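PDB 3W1O: DNA mimic protein DMP12 from Neisseria meningitidis MC58, which acts as a DNA mimic that binds the dimeric histone-like protein HU at its DNA-binding sites and so partly keeps HU off DNA. Local coordinates for residues Gln33-Val38 with Ile101-Glu106; Arg51-Leu56 with Glu85-Ser90; Asn6-Cys11 with Asp26-Asn31; Asp72-Lys77 with Thr114-Phe119. All coordinates share one frame; numbering follows the deposited sequence.

Interaction 1. Residues Gln33-Val38 with Ile101-Glu106; sequences QSETVV and IIHVLE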
# COMPACT_ATOMS: atom_id res chain seq x y z
N GLN A 33 -2.04 -10.81 9.15
CA GLN A 33 -1.21 -10.52 10.34
C GLN A 33 0.15 -9.96 9.95
O GLN A 33 0.84 -9.37 10.77
CB GLN A 33 -1.03 -11.75 11.23
CG GLN A 33 -0.01 -12.76 10.76
CD GLN A 33 -0.36 -13.43 9.45
OE1 GLN A 33 -1.54 -13.53 9.06
NE2 GLN A 33 0.69 -13.92 8.76
N SER A 34 0.56 -10.19 8.68
CA SER A 34 1.88 -9.74 8.27
C SER A 34 2.12 -8.22 8.38
O SER A 34 1.27 -7.40 8.02
CB SER A 34 2.22 -10.27 6.85
OG SER A 34 3.46 -9.73 6.41
N GLU A 35 3.32 -7.85 8.84
CA GLU A 35 3.78 -6.48 8.83
C GLU A 35 3.86 -5.95 7.39
O GLU A 35 3.94 -4.74 7.16
CB GLU A 35 5.19 -6.37 9.50
CG GLU A 35 6.34 -6.92 8.65
CD GLU A 35 7.65 -6.86 9.38
OE1 GLU A 35 8.21 -5.75 9.46
OE2 GLU A 35 8.12 -7.91 9.86
N THR A 36 3.81 -6.85 6.42
CA THR A 36 3.97 -6.45 4.99
C THR A 36 2.62 -6.20 4.34
O THR A 36 2.57 -5.88 3.16
CB THR A 36 4.71 -7.50 4.14
OG1 THR A 36 3.92 -8.71 4.05
CG2 THR A 36 6.13 -7.80 4.77
N VAL A 37 1.54 -6.34 5.12
CA VAL A 37 0.20 -6.23 4.57
C VAL A 37 -0.52 -5.15 5.33
O VAL A 37 -0.56 -5.17 6.59
CB VAL A 37 -0.62 -7.53 4.63
CG1 VAL A 37 -2.10 -7.24 4.22
CG2 VAL A 37 -0.03 -8.62 3.76
N VAL A 38 -1.07 -4.17 4.61
CA VAL A 38 -1.95 -3.22 5.28
C VAL A 38 -3.38 -3.49 4.77
O VAL A 38 -3.63 -3.40 3.58
CB VAL A 38 -1.57 -1.77 4.97
CG1 VAL A 38 -2.48 -0.82 5.75
CG2 VAL A 38 -0.09 -1.51 5.35
N ILE A 101 1.51 2.07 6.11
CA ILE A 101 1.77 2.05 4.65
C ILE A 101 3.25 2.30 4.46
O ILE A 101 3.93 1.55 3.75
CB ILE A 101 0.94 3.11 3.90
CG1 ILE A 101 -0.53 2.68 3.89
CG2 ILE A 101 1.43 3.25 2.45
CD1 ILE A 101 -1.49 3.79 3.35
N ILE A 102 3.78 3.27 5.21
CA ILE A 102 5.23 3.55 5.13
C ILE A 102 6.06 2.30 5.41
O ILE A 102 7.09 2.02 4.74
CB ILE A 102 5.63 4.71 6.07
CG1 ILE A 102 5.14 6.06 5.51
CG2 ILE A 102 7.15 4.73 6.28
CD1 ILE A 102 5.22 7.22 6.59
N HIS A 103 5.61 1.51 6.38
CA HIS A 103 6.38 0.35 6.75
C HIS A 103 6.44 -0.69 5.64
O HIS A 103 7.48 -1.35 5.44
CB HIS A 103 5.79 -0.33 7.97
CG HIS A 103 6.68 -1.40 8.48
ND1 HIS A 103 7.90 -1.11 9.08
CD2 HIS A 103 6.61 -2.75 8.39
CE1 HIS A 103 8.51 -2.24 9.38
NE2 HIS A 103 7.75 -3.25 8.97
N VAL A 104 5.29 -0.91 4.98
CA VAL A 104 5.28 -1.81 3.81
C VAL A 104 6.24 -1.32 2.76
O VAL A 104 7.01 -2.10 2.21
CB VAL A 104 3.89 -1.88 3.18
CG1 VAL A 104 3.96 -2.76 1.84
CG2 VAL A 104 2.96 -2.54 4.23
N LEU A 105 6.23 -0.04 2.52
CA LEU A 105 7.14 0.55 1.53
C LEU A 105 8.62 0.32 1.92
O LEU A 105 9.43 -0.17 1.12
CB LEU A 105 6.84 2.05 1.33
CG LEU A 105 5.39 2.38 0.90
CD1 LEU A 105 5.23 3.89 0.77
CD2 LEU A 105 4.98 1.64 -0.40
N GLU A 106 8.96 0.60 3.16
CA GLU A 106 10.34 0.34 3.64
C GLU A 106 10.74 -1.11 3.50
O GLU A 106 11.87 -1.43 3.08
CB GLU A 106 10.49 0.81 5.10
CG GLU A 106 10.40 2.30 5.21
CD GLU A 106 10.56 2.84 6.62
OE1 GLU A 106 10.51 2.03 7.56
OE2 GLU A 106 10.72 4.07 6.77
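Glu35 and His103 meet through a short, nearly straight hydrogen bond at the exposed side of an otherwise apolar contact: His103 NE2 donates to Glu35 OE1 over 2.6 Å, with an N-H...O angle of 171°. The oxygen is met on its anti lone pair, the one turned away from its twin, and it lies in the plane of the imidazole. Carboxylate and ring are only 12° from coplanar, so the acid faces the ring edge rather than covering a face. Glu35 reaches this edge with CG set between its own backbone N and carbonyl carbon (chi1 73°) and the chain extended beyond. The Glu35 carbonyl O also lies at the ring edge, 3.5 Å from His103 CD2.

Deeper in, Val38 of strand 37-40 presses on helix 96-111. Its CG2 is a tight 3.4 Å from CG2 of Val104, and the same Val104 methyl rests 3.5 Å from the carbonyl O of Thr36. The type I turn Ser34-Val37 is braced by Ser34 OG donating to Thr36 OG1, while Thr36 OG1 also bonds to the Cys11 carbonyl. With a carboxylate on its NE2, His103 would be expected to hold a proton more readily, making the bond partly ionic.

Interaction 2. Residues Arg51-Leu56 with Glu85-Ser90; sequences RGLWRL and EKLQNS
Leu53 and Leu87 touch through single methyl groups, Leu53 CD1 lying 3.4 Å from Leu87 CD2, closer than ordinary carbon contact. The two side chains cross at about a right angle, so the meeting is confined to these branch ends. One turn along helix 53-61, Leu56 points at the other helix and carries the largest share of the contact. Its CD2 sits 3.6 Å from Ser90 CB and 4.3 Å from the same Leu87 methyl, while its CG approaches Lys86 CB.

Around these groups lies a second shell. Ser90 OG, held between its backbone N and carbonyl carbon (chi1 70°), turns back to donate to Leu87 O at 2.7 Å. Ser90 N reaches that oxygen from the same face of the carbonyl, so two donors close the end of helix 77-88, and Ser90 CB faces Leu56. Gly52 ends the preceding helix in a Schellman motif and takes the N-cap position of helix 53-61. Phe92 packs on Leu53 and Leu56, and Val98, Ile101 and Ile102 of helix 96-111 pack on Leu87. Lys86 NZ passes the leucines to a salt bridge with Glu59 of helix 53-61. The two helices adhere by dispersion between aliphatic groups, with one salt bridge beyond them.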
# COMPACT_ATOMS: atom_id res chain seq x y z
N ARG A 51 -9.02 13.61 3.94
CA ARG A 51 -7.84 14.30 4.45
C ARG A 51 -6.72 14.42 3.46
O ARG A 51 -5.67 15.03 3.75
CB ARG A 51 -7.42 13.63 5.72
CG ARG A 51 -8.45 14.01 6.77
CD ARG A 51 -8.10 13.49 8.13
NE ARG A 51 -6.84 14.08 8.53
CZ ARG A 51 -6.00 13.45 9.33
NH1 ARG A 51 -6.36 12.25 9.80
NH2 ARG A 51 -4.83 14.01 9.65
N GLY A 52 -6.92 13.82 2.30
CA GLY A 52 -5.99 14.00 1.19
C GLY A 52 -4.89 12.95 1.05
O GLY A 52 -3.97 13.14 0.25
N LEU A 53 -5.00 11.83 1.77
CA LEU A 53 -4.02 10.76 1.68
C LEU A 53 -3.90 10.16 0.25
O LEU A 53 -2.80 9.95 -0.27
CB LEU A 53 -4.28 9.67 2.73
CG LEU A 53 -3.37 8.41 2.64
CD1 LEU A 53 -1.83 8.79 2.80
CD2 LEU A 53 -3.72 7.38 3.69
N TRP A 54 -5.03 9.85 -0.38
CA TRP A 54 -4.96 9.15 -1.64
C TRP A 54 -4.51 10.13 -2.70
O TRP A 54 -3.73 9.77 -3.60
CB TRP A 54 -6.30 8.48 -2.01
CG TRP A 54 -6.86 7.69 -0.86
CD1 TRP A 54 -8.09 7.83 -0.31
CD2 TRP A 54 -6.18 6.69 -0.08
NE1 TRP A 54 -8.25 6.98 0.75
CE2 TRP A 54 -7.10 6.25 0.91
CE3 TRP A 54 -4.90 6.10 -0.15
CZ2 TRP A 54 -6.78 5.27 1.83
CZ3 TRP A 54 -4.60 5.10 0.78
CH2 TRP A 54 -5.53 4.70 1.75
N ARG A 55 -4.94 11.38 -2.57
CA ARG A 55 -4.41 12.42 -3.47
C ARG A 55 -2.87 12.54 -3.39
O ARG A 55 -2.19 12.75 -4.39
CB ARG A 55 -5.08 13.77 -3.12
CG ARG A 55 -6.54 13.79 -3.60
CD ARG A 55 -7.20 15.13 -3.29
NE ARG A 55 -8.13 15.02 -2.16
CZ ARG A 55 -7.95 15.68 -1.03
NH1 ARG A 55 -6.91 16.48 -0.91
NH2 ARG A 55 -8.82 15.55 -0.01
N LEU A 56 -2.31 12.39 -2.20
CA LEU A 56 -0.87 12.41 -2.04
C LEU A 56 -0.24 11.28 -2.79
O LEU A 56 0.79 11.49 -3.44
CB LEU A 56 -0.51 12.30 -0.55
CG LEU A 56 0.55 13.12 0.17
CD1 LEU A 56 0.64 14.62 -0.26
CD2 LEU A 56 0.18 13.04 1.64
N GLU A 85 8.48 9.03 0.49
CA GLU A 85 8.88 10.40 0.78
C GLU A 85 7.66 11.29 1.00
O GLU A 85 7.66 12.04 1.97
CB GLU A 85 9.75 10.99 -0.35
CG GLU A 85 10.70 12.10 0.12
CD GLU A 85 11.70 11.61 1.18
OE1 GLU A 85 12.30 10.52 0.98
OE2 GLU A 85 11.87 12.29 2.23
N LYS A 86 6.67 11.22 0.10
CA LYS A 86 5.43 12.03 0.18
C LYS A 86 4.78 11.79 1.55
O LYS A 86 4.35 12.73 2.25
CB LYS A 86 4.41 11.67 -0.90
CG LYS A 86 4.71 12.08 -2.32
CD LYS A 86 4.31 13.51 -2.58
CE LYS A 86 4.98 14.01 -3.86
NZ LYS A 86 4.55 15.43 -4.08
N LEU A 87 4.68 10.53 1.93
CA LEU A 87 4.01 10.23 3.20
C LEU A 87 4.80 10.68 4.43
O LEU A 87 4.21 11.16 5.40
CB LEU A 87 3.68 8.75 3.31
CG LEU A 87 2.76 8.17 2.23
CD1 LEU A 87 2.41 6.72 2.52
CD2 LEU A 87 1.50 8.94 2.16
N GLN A 88 6.11 10.45 4.41
CA GLN A 88 6.99 10.83 5.54
C GLN A 88 6.98 12.34 5.76
O GLN A 88 7.11 12.80 6.88
CB GLN A 88 8.42 10.36 5.27
CG GLN A 88 8.58 8.90 5.61
CD GLN A 88 9.91 8.35 5.19
OE1 GLN A 88 10.57 8.89 4.29
NE2 GLN A 88 10.33 7.28 5.83
N ASN A 89 6.78 13.10 4.68
CA ASN A 89 6.74 14.56 4.76
C ASN A 89 5.36 15.16 4.93
O ASN A 89 5.25 16.39 4.99
CB ASN A 89 7.46 15.20 3.54
CG ASN A 89 8.95 14.92 3.52
OD1 ASN A 89 9.53 14.69 2.47
ND2 ASN A 89 9.57 14.92 4.69
N SER A 90 4.34 14.31 5.08
CA SER A 90 2.95 14.75 5.10
C SER A 90 2.49 15.20 6.47
O SER A 90 3.19 14.98 7.46
CB SER A 90 2.02 13.63 4.64
OG SER A 90 1.96 12.59 5.59

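Interaction 3. Residues Asn6-Cys11 with Asp26-Asn31; sequences NLLIFC and DWAYKN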
# COMPACT_ATOMS: atom_id res chain seq x y z
N ASN A 6 -11.64 -6.06 1.97
CA ASN A 6 -10.96 -4.77 2.21
C ASN A 6 -9.84 -4.52 1.21
O ASN A 6 -9.27 -5.46 0.68
CB ASN A 6 -10.38 -4.74 3.62
CG ASN A 6 -11.43 -4.60 4.68
OD1 ASN A 6 -12.31 -3.75 4.59
ND2 ASN A 6 -11.33 -5.41 5.72
N LEU A 7 -9.53 -3.26 0.99
CA LEU A 7 -8.38 -2.80 0.20
C LEU A 7 -7.11 -3.27 0.86
O LEU A 7 -6.98 -3.14 2.07
CB LEU A 7 -8.39 -1.27 0.13
CG LEU A 7 -7.12 -0.52 -0.30
CD1 LEU A 7 -6.76 -0.95 -1.75
CD2 LEU A 7 -7.47 0.95 -0.21
N LEU A 8 -6.18 -3.80 0.06
CA LEU A 8 -4.88 -4.17 0.62
C LEU A 8 -3.79 -3.37 -0.04
O LEU A 8 -3.82 -3.13 -1.25
CB LEU A 8 -4.59 -5.66 0.46
CG LEU A 8 -5.58 -6.67 1.07
CD1 LEU A 8 -5.03 -8.08 0.85
CD2 LEU A 8 -5.84 -6.41 2.56
N ILE A 9 -2.82 -2.97 0.76
CA ILE A 9 -1.55 -2.47 0.19
C ILE A 9 -0.53 -3.40 0.79
O ILE A 9 -0.47 -3.52 2.02
CB ILE A 9 -1.30 -1.04 0.64
CG1 ILE A 9 -2.39 -0.13 0.03
CG2 ILE A 9 0.17 -0.62 0.30
CD1 ILE A 9 -2.29 1.37 0.40
N PHE A 10 0.23 -4.12 -0.03
CA PHE A 10 1.12 -5.09 0.56
C PHE A 10 2.32 -5.45 -0.32
O PHE A 10 2.33 -5.10 -1.54
CB PHE A 10 0.35 -6.39 0.90
CG PHE A 10 0.02 -7.26 -0.31
CD1 PHE A 10 0.86 -8.32 -0.68
CD2 PHE A 10 -1.10 -6.98 -1.08
CE1 PHE A 10 0.58 -9.09 -1.86
CE2 PHE A 10 -1.38 -7.76 -2.23
CZ PHE A 10 -0.53 -8.82 -2.59
N CYS A 11 3.27 -6.17 0.29
CA CYS A 11 4.27 -6.93 -0.47
C CYS A 11 4.37 -8.28 0.19
O CYS A 11 3.82 -8.49 1.28
CB CYS A 11 5.61 -6.17 -0.55
SG CYS A 11 6.41 -5.98 1.05
N ASP A 26 -4.25 -14.05 -2.84
CA ASP A 26 -4.74 -15.02 -1.87
C ASP A 26 -3.83 -15.05 -0.65
O ASP A 26 -4.31 -15.01 0.46
CB ASP A 26 -4.81 -16.41 -2.47
CG ASP A 26 -5.87 -16.54 -3.57
OD1 ASP A 26 -6.81 -15.70 -3.66
OD2 ASP A 26 -5.73 -17.53 -4.33
N TRP A 27 -2.51 -15.06 -0.86
CA TRP A 27 -1.54 -15.02 0.23
C TRP A 27 -1.79 -13.79 1.11
O TRP A 27 -1.83 -13.92 2.34
CB TRP A 27 -0.10 -15.02 -0.29
CG TRP A 27 0.92 -14.97 0.80
CD1 TRP A 27 1.52 -16.04 1.39
CD2 TRP A 27 1.48 -13.79 1.41
NE1 TRP A 27 2.42 -15.60 2.33
CE2 TRP A 27 2.41 -14.23 2.37
CE3 TRP A 27 1.28 -12.40 1.23
CZ2 TRP A 27 3.16 -13.33 3.19
CZ3 TRP A 27 2.02 -11.50 2.02
CH2 TRP A 27 2.94 -11.97 3.00
N ALA A 28 -1.99 -12.61 0.50
CA ALA A 28 -2.14 -11.38 1.29
C ALA A 28 -3.38 -11.48 2.19
O ALA A 28 -3.31 -11.18 3.39
CB ALA A 28 -2.23 -10.19 0.37
N TYR A 29 -4.51 -11.92 1.61
CA TYR A 29 -5.77 -12.02 2.39
C TYR A 29 -5.66 -13.05 3.48
O TYR A 29 -6.33 -12.92 4.51
CB TYR A 29 -6.97 -12.32 1.49
CG TYR A 29 -7.50 -11.06 0.84
CD1 TYR A 29 -8.05 -10.02 1.61
CD2 TYR A 29 -7.43 -10.89 -0.54
CE1 TYR A 29 -8.52 -8.83 1.00
CE2 TYR A 29 -7.90 -9.72 -1.15
CZ TYR A 29 -8.44 -8.71 -0.39
OH TYR A 29 -8.88 -7.55 -1.02
N LYS A 30 -4.81 -14.06 3.25
CA LYS A 30 -4.49 -15.08 4.28
C LYS A 30 -3.42 -14.68 5.29
O LYS A 30 -3.20 -15.41 6.27
CB LYS A 30 -4.03 -16.39 3.62
CG LYS A 30 -5.18 -17.15 2.97
CD LYS A 30 -4.64 -18.11 1.90
CE LYS A 30 -4.35 -19.47 2.50
NZ LYS A 30 -4.32 -20.48 1.38
N ASN A 31 -2.73 -13.57 5.05
CA ASN A 31 -1.63 -13.14 5.93
C ASN A 31 -1.80 -11.70 6.37
O ASN A 31 -0.84 -10.90 6.37
CB ASN A 31 -0.30 -13.34 5.21
CG ASN A 31 0.08 -14.80 5.16
OD1 ASN A 31 0.60 -15.31 6.14
ND2 ASN A 31 -0.26 -15.50 4.05
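Tyr29 and Asn6 supply the polar link between this strand and helix: Tyr29 OH donates to the backbone carbonyl O of Asn6 over 2.7 Å. The hydroxyl is tilted 21° from the carbonyl plane, while Asn6 O itself lies at the edge of the phenol ring. The Asn6 side chain has another partner, its ND2 bonding to Glu39.

Two CH-pi contacts form the apolar part, with methyl donor and ring exchanged between the segments. Leu8 CD1 stands over the centre of the Tyr29 ring, 3.5 Å from the centroid. In the second, the helix provides the methyl: Ala28 CB is centred over one face of Phe10, almost exactly on the ring normal. Phe10 attains this position with CG between its backbone N and carbonyl carbon (chi1 76°), which, with chi2 near a right angle, turns the ring face to the alanine. The two methyls, Leu8 CD1 and Ala28 CB, also touch at 3.5 Å, joining both CH-pi contacts into one patch.

Looser aromatic packing follows at the far end. Phe10 CD1 comes to the edge of the Trp27 indole, and Trp27 CZ3 lies 3.6 Å from Cys11 O. Asn31 ND2 lies above one face of the indole, offset toward its rim, while donating to Trp27 O at 2.8 Å.

The last turns of helix 21-30, residues 26-30, run across strand 7-10 at 101°, covering the sheet face that bears Leu8 and Phe10. Ile9 turns to the opposite face, where Ile101 of helix 96-111 packs, and strands 37-40 and 115-118 flank strand 7-10 on its two edges.

Interaction 4. Residues Asp72-Lys77 with Thr114-Phe119; sequences DWLIDK and TVIFHF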
# COMPACT_ATOMS: atom_id res chain seq x y z
N ASP A 72 -6.14 -3.43 -9.54
CA ASP A 72 -4.86 -3.91 -9.06
C ASP A 72 -3.82 -2.98 -9.56
O ASP A 72 -3.87 -2.59 -10.74
CB ASP A 72 -4.58 -5.28 -9.61
CG ASP A 72 -5.45 -6.33 -8.97
OD1 ASP A 72 -5.01 -6.87 -7.94
OD2 ASP A 72 -6.58 -6.54 -9.44
N TRP A 73 -2.87 -2.63 -8.69
CA TRP A 73 -1.88 -1.62 -9.03
C TRP A 73 -0.56 -2.12 -8.49
O TRP A 73 -0.51 -2.74 -7.42
CB TRP A 73 -2.21 -0.25 -8.42
CG TRP A 73 -3.39 0.42 -9.01
CD1 TRP A 73 -3.37 1.32 -10.04
CD2 TRP A 73 -4.76 0.28 -8.63
NE1 TRP A 73 -4.64 1.75 -10.31
CE2 TRP A 73 -5.52 1.11 -9.47
CE3 TRP A 73 -5.42 -0.49 -7.67
CZ2 TRP A 73 -6.91 1.23 -9.39
CZ3 TRP A 73 -6.86 -0.36 -7.56
CH2 TRP A 73 -7.56 0.47 -8.43
N LEU A 74 0.50 -1.92 -9.25
CA LEU A 74 1.79 -2.50 -8.84
C LEU A 74 2.74 -1.37 -8.84
O LEU A 74 2.81 -0.67 -9.85
CB LEU A 74 2.32 -3.41 -9.92
CG LEU A 74 1.59 -4.56 -10.45
CD1 LEU A 74 2.65 -5.39 -11.21
CD2 LEU A 74 0.96 -5.33 -9.34
N ILE A 75 3.53 -1.21 -7.76
CA ILE A 75 4.33 0.01 -7.50
C ILE A 75 5.78 -0.50 -7.53
O ILE A 75 6.10 -1.46 -6.83
CB ILE A 75 3.97 0.64 -6.11
CG1 ILE A 75 2.49 1.11 -6.06
CG2 ILE A 75 4.76 1.88 -5.83
CD1 ILE A 75 1.47 0.04 -5.95
N ASP A 76 6.61 0.10 -8.39
CA ASP A 76 8.00 -0.30 -8.53
C ASP A 76 8.88 0.50 -7.56
O ASP A 76 8.44 1.52 -7.03
CB ASP A 76 8.48 -0.04 -10.00
CG ASP A 76 8.57 1.48 -10.40
OD1 ASP A 76 7.89 2.39 -9.84
OD2 ASP A 76 9.34 1.78 -11.35
N LYS A 77 10.13 0.08 -7.39
CA LYS A 77 11.04 0.75 -6.43
C LYS A 77 11.06 2.28 -6.56
O LYS A 77 10.96 2.98 -5.57
CB LYS A 77 12.47 0.21 -6.54
CG LYS A 77 13.42 0.83 -5.54
CD LYS A 77 14.85 0.40 -5.77
CE LYS A 77 15.71 0.80 -4.59
NZ LYS A 77 17.04 0.08 -4.56
N THR A 114 7.95 -5.98 -5.10
CA THR A 114 6.98 -5.06 -5.68
C THR A 114 5.89 -4.86 -4.65
O THR A 114 5.61 -5.74 -3.88
CB THR A 114 6.44 -5.58 -7.05
OG1 THR A 114 7.43 -5.23 -8.03
CG2 THR A 114 5.14 -4.93 -7.46
N VAL A 115 5.37 -3.67 -4.60
CA VAL A 115 4.23 -3.36 -3.72
C VAL A 115 2.95 -3.45 -4.53
O VAL A 115 2.88 -2.91 -5.63
CB VAL A 115 4.42 -1.99 -3.09
CG1 VAL A 115 3.14 -1.49 -2.44
CG2 VAL A 115 5.51 -2.09 -2.02
N ILE A 116 1.94 -4.14 -4.02
CA ILE A 116 0.65 -4.24 -4.71
C ILE A 116 -0.43 -3.46 -3.97
O ILE A 116 -0.48 -3.49 -2.73
CB ILE A 116 0.24 -5.71 -4.74
CG1 ILE A 116 1.29 -6.47 -5.60
CG2 ILE A 116 -1.18 -5.88 -5.27
CD1 ILE A 116 1.18 -7.92 -5.48
N PHE A 117 -1.25 -2.74 -4.73
CA PHE A 117 -2.49 -2.25 -4.16
C PHE A 117 -3.58 -3.12 -4.77
O PHE A 117 -3.68 -3.19 -5.99
CB PHE A 117 -2.78 -0.78 -4.53
CG PHE A 117 -1.74 0.23 -4.09
CD1 PHE A 117 -0.69 -0.09 -3.24
CD2 PHE A 117 -1.86 1.54 -4.50
CE1 PHE A 117 0.27 0.90 -2.85
CE2 PHE A 117 -0.91 2.53 -4.11
CZ PHE A 117 0.14 2.18 -3.29
N HIS A 118 -4.41 -3.73 -3.95
CA HIS A 118 -5.49 -4.61 -4.50
C HIS A 118 -6.83 -4.28 -3.84
O HIS A 118 -6.89 -4.16 -2.63
CB HIS A 118 -5.16 -6.08 -4.29
CG HIS A 118 -6.32 -6.98 -4.61
ND1 HIS A 118 -6.64 -7.35 -5.90
CD2 HIS A 118 -7.30 -7.50 -3.82
CE1 HIS A 118 -7.73 -8.10 -5.89
NE2 HIS A 118 -8.16 -8.21 -4.64
N PHE A 119 -7.89 -4.15 -4.64
CA PHE A 119 -9.22 -3.90 -4.07
C PHE A 119 -10.20 -4.56 -5.03
O PHE A 119 -10.00 -4.63 -6.26
CB PHE A 119 -9.46 -2.39 -4.02
CG PHE A 119 -10.58 -1.94 -3.11
CD1 PHE A 119 -11.08 -2.75 -2.09
CD2 PHE A 119 -11.08 -0.66 -3.24
CE1 PHE A 119 -12.08 -2.27 -1.21
CE2 PHE A 119 -12.09 -0.16 -2.36
CZ PHE A 119 -12.59 -0.98 -1.35
OXT PHE A 119 -11.22 -5.09 -4.55
O HOH W 1 -9.15 -6.27 -8.38
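Trp73 and Phe117 form a hydrogen-bonded pair in an antiparallel beta ladder, in which strand 72-75 makes an edge of the four-stranded sheet beside the C-terminal strand 115-118. Their backbones bond both ways, Trp73 N to Phe117 O and Phe117 N to Trp73 O (2.8 Å), and their side chains cross at about a right angle, touching at CB.

The next hydrogen-bonded pair on this face is Ile75 with Val115, and Ile75 leans diagonally to Phe117. Bent at chi2 (75°), it sets CD1 over the middle of the phenyl face, 3.4 Å from the centroid and close to the ring normal. Ile80 and Trp64 add to this buried side, Trp64 meeting the ring of Phe117 and standing edge-to-face to Trp73.

On the opposite face of the sheet, the non-hydrogen-bonded pairs behave differently. Leu74 and Ile116 lie side by side and point the same way, with Leu74 CD2 3.9 Å from Ile116 CG1, and Tyr21 packs on both. Asp72 and His118 also run alongside each other, but their planes are turned 42° apart. Asp72 OD1 is hydrogen-bonded to Tyr21 OH, and OD2 shares a water with the C-terminal carboxylate O of Phe119. Two partners thus grip OD1: in the histidine bond, His118 ND1 donates to it at 2.7 Å, on its syn side and 31° out of the carboxylate plane.

In the fold
Three of the four contacts reach the same antiparallel sheet. Interactions 1 and 3 hold neighbouring strands, 37-40 and 7-10, to helices on different faces, and interaction 4 pairs strand 115-118, on the other side of strand 7-10, with edge strand 72-75. Interaction 2 stands apart, joining helices about 16 Å from interaction 1 between centres, yet Leu87 packs on Ile101 and so connects the two. Chemistry follows place: interaction 1 is mostly buried and aliphatic, with its histidine-carboxylate bond at its more exposed side; interaction 4 repeats that pairing at a partly exposed sheet edge and adds a backbone ladder; interaction 3 relies on methyl-to-ring contacts; interaction 2, partly buried, is almost wholly aliphatic.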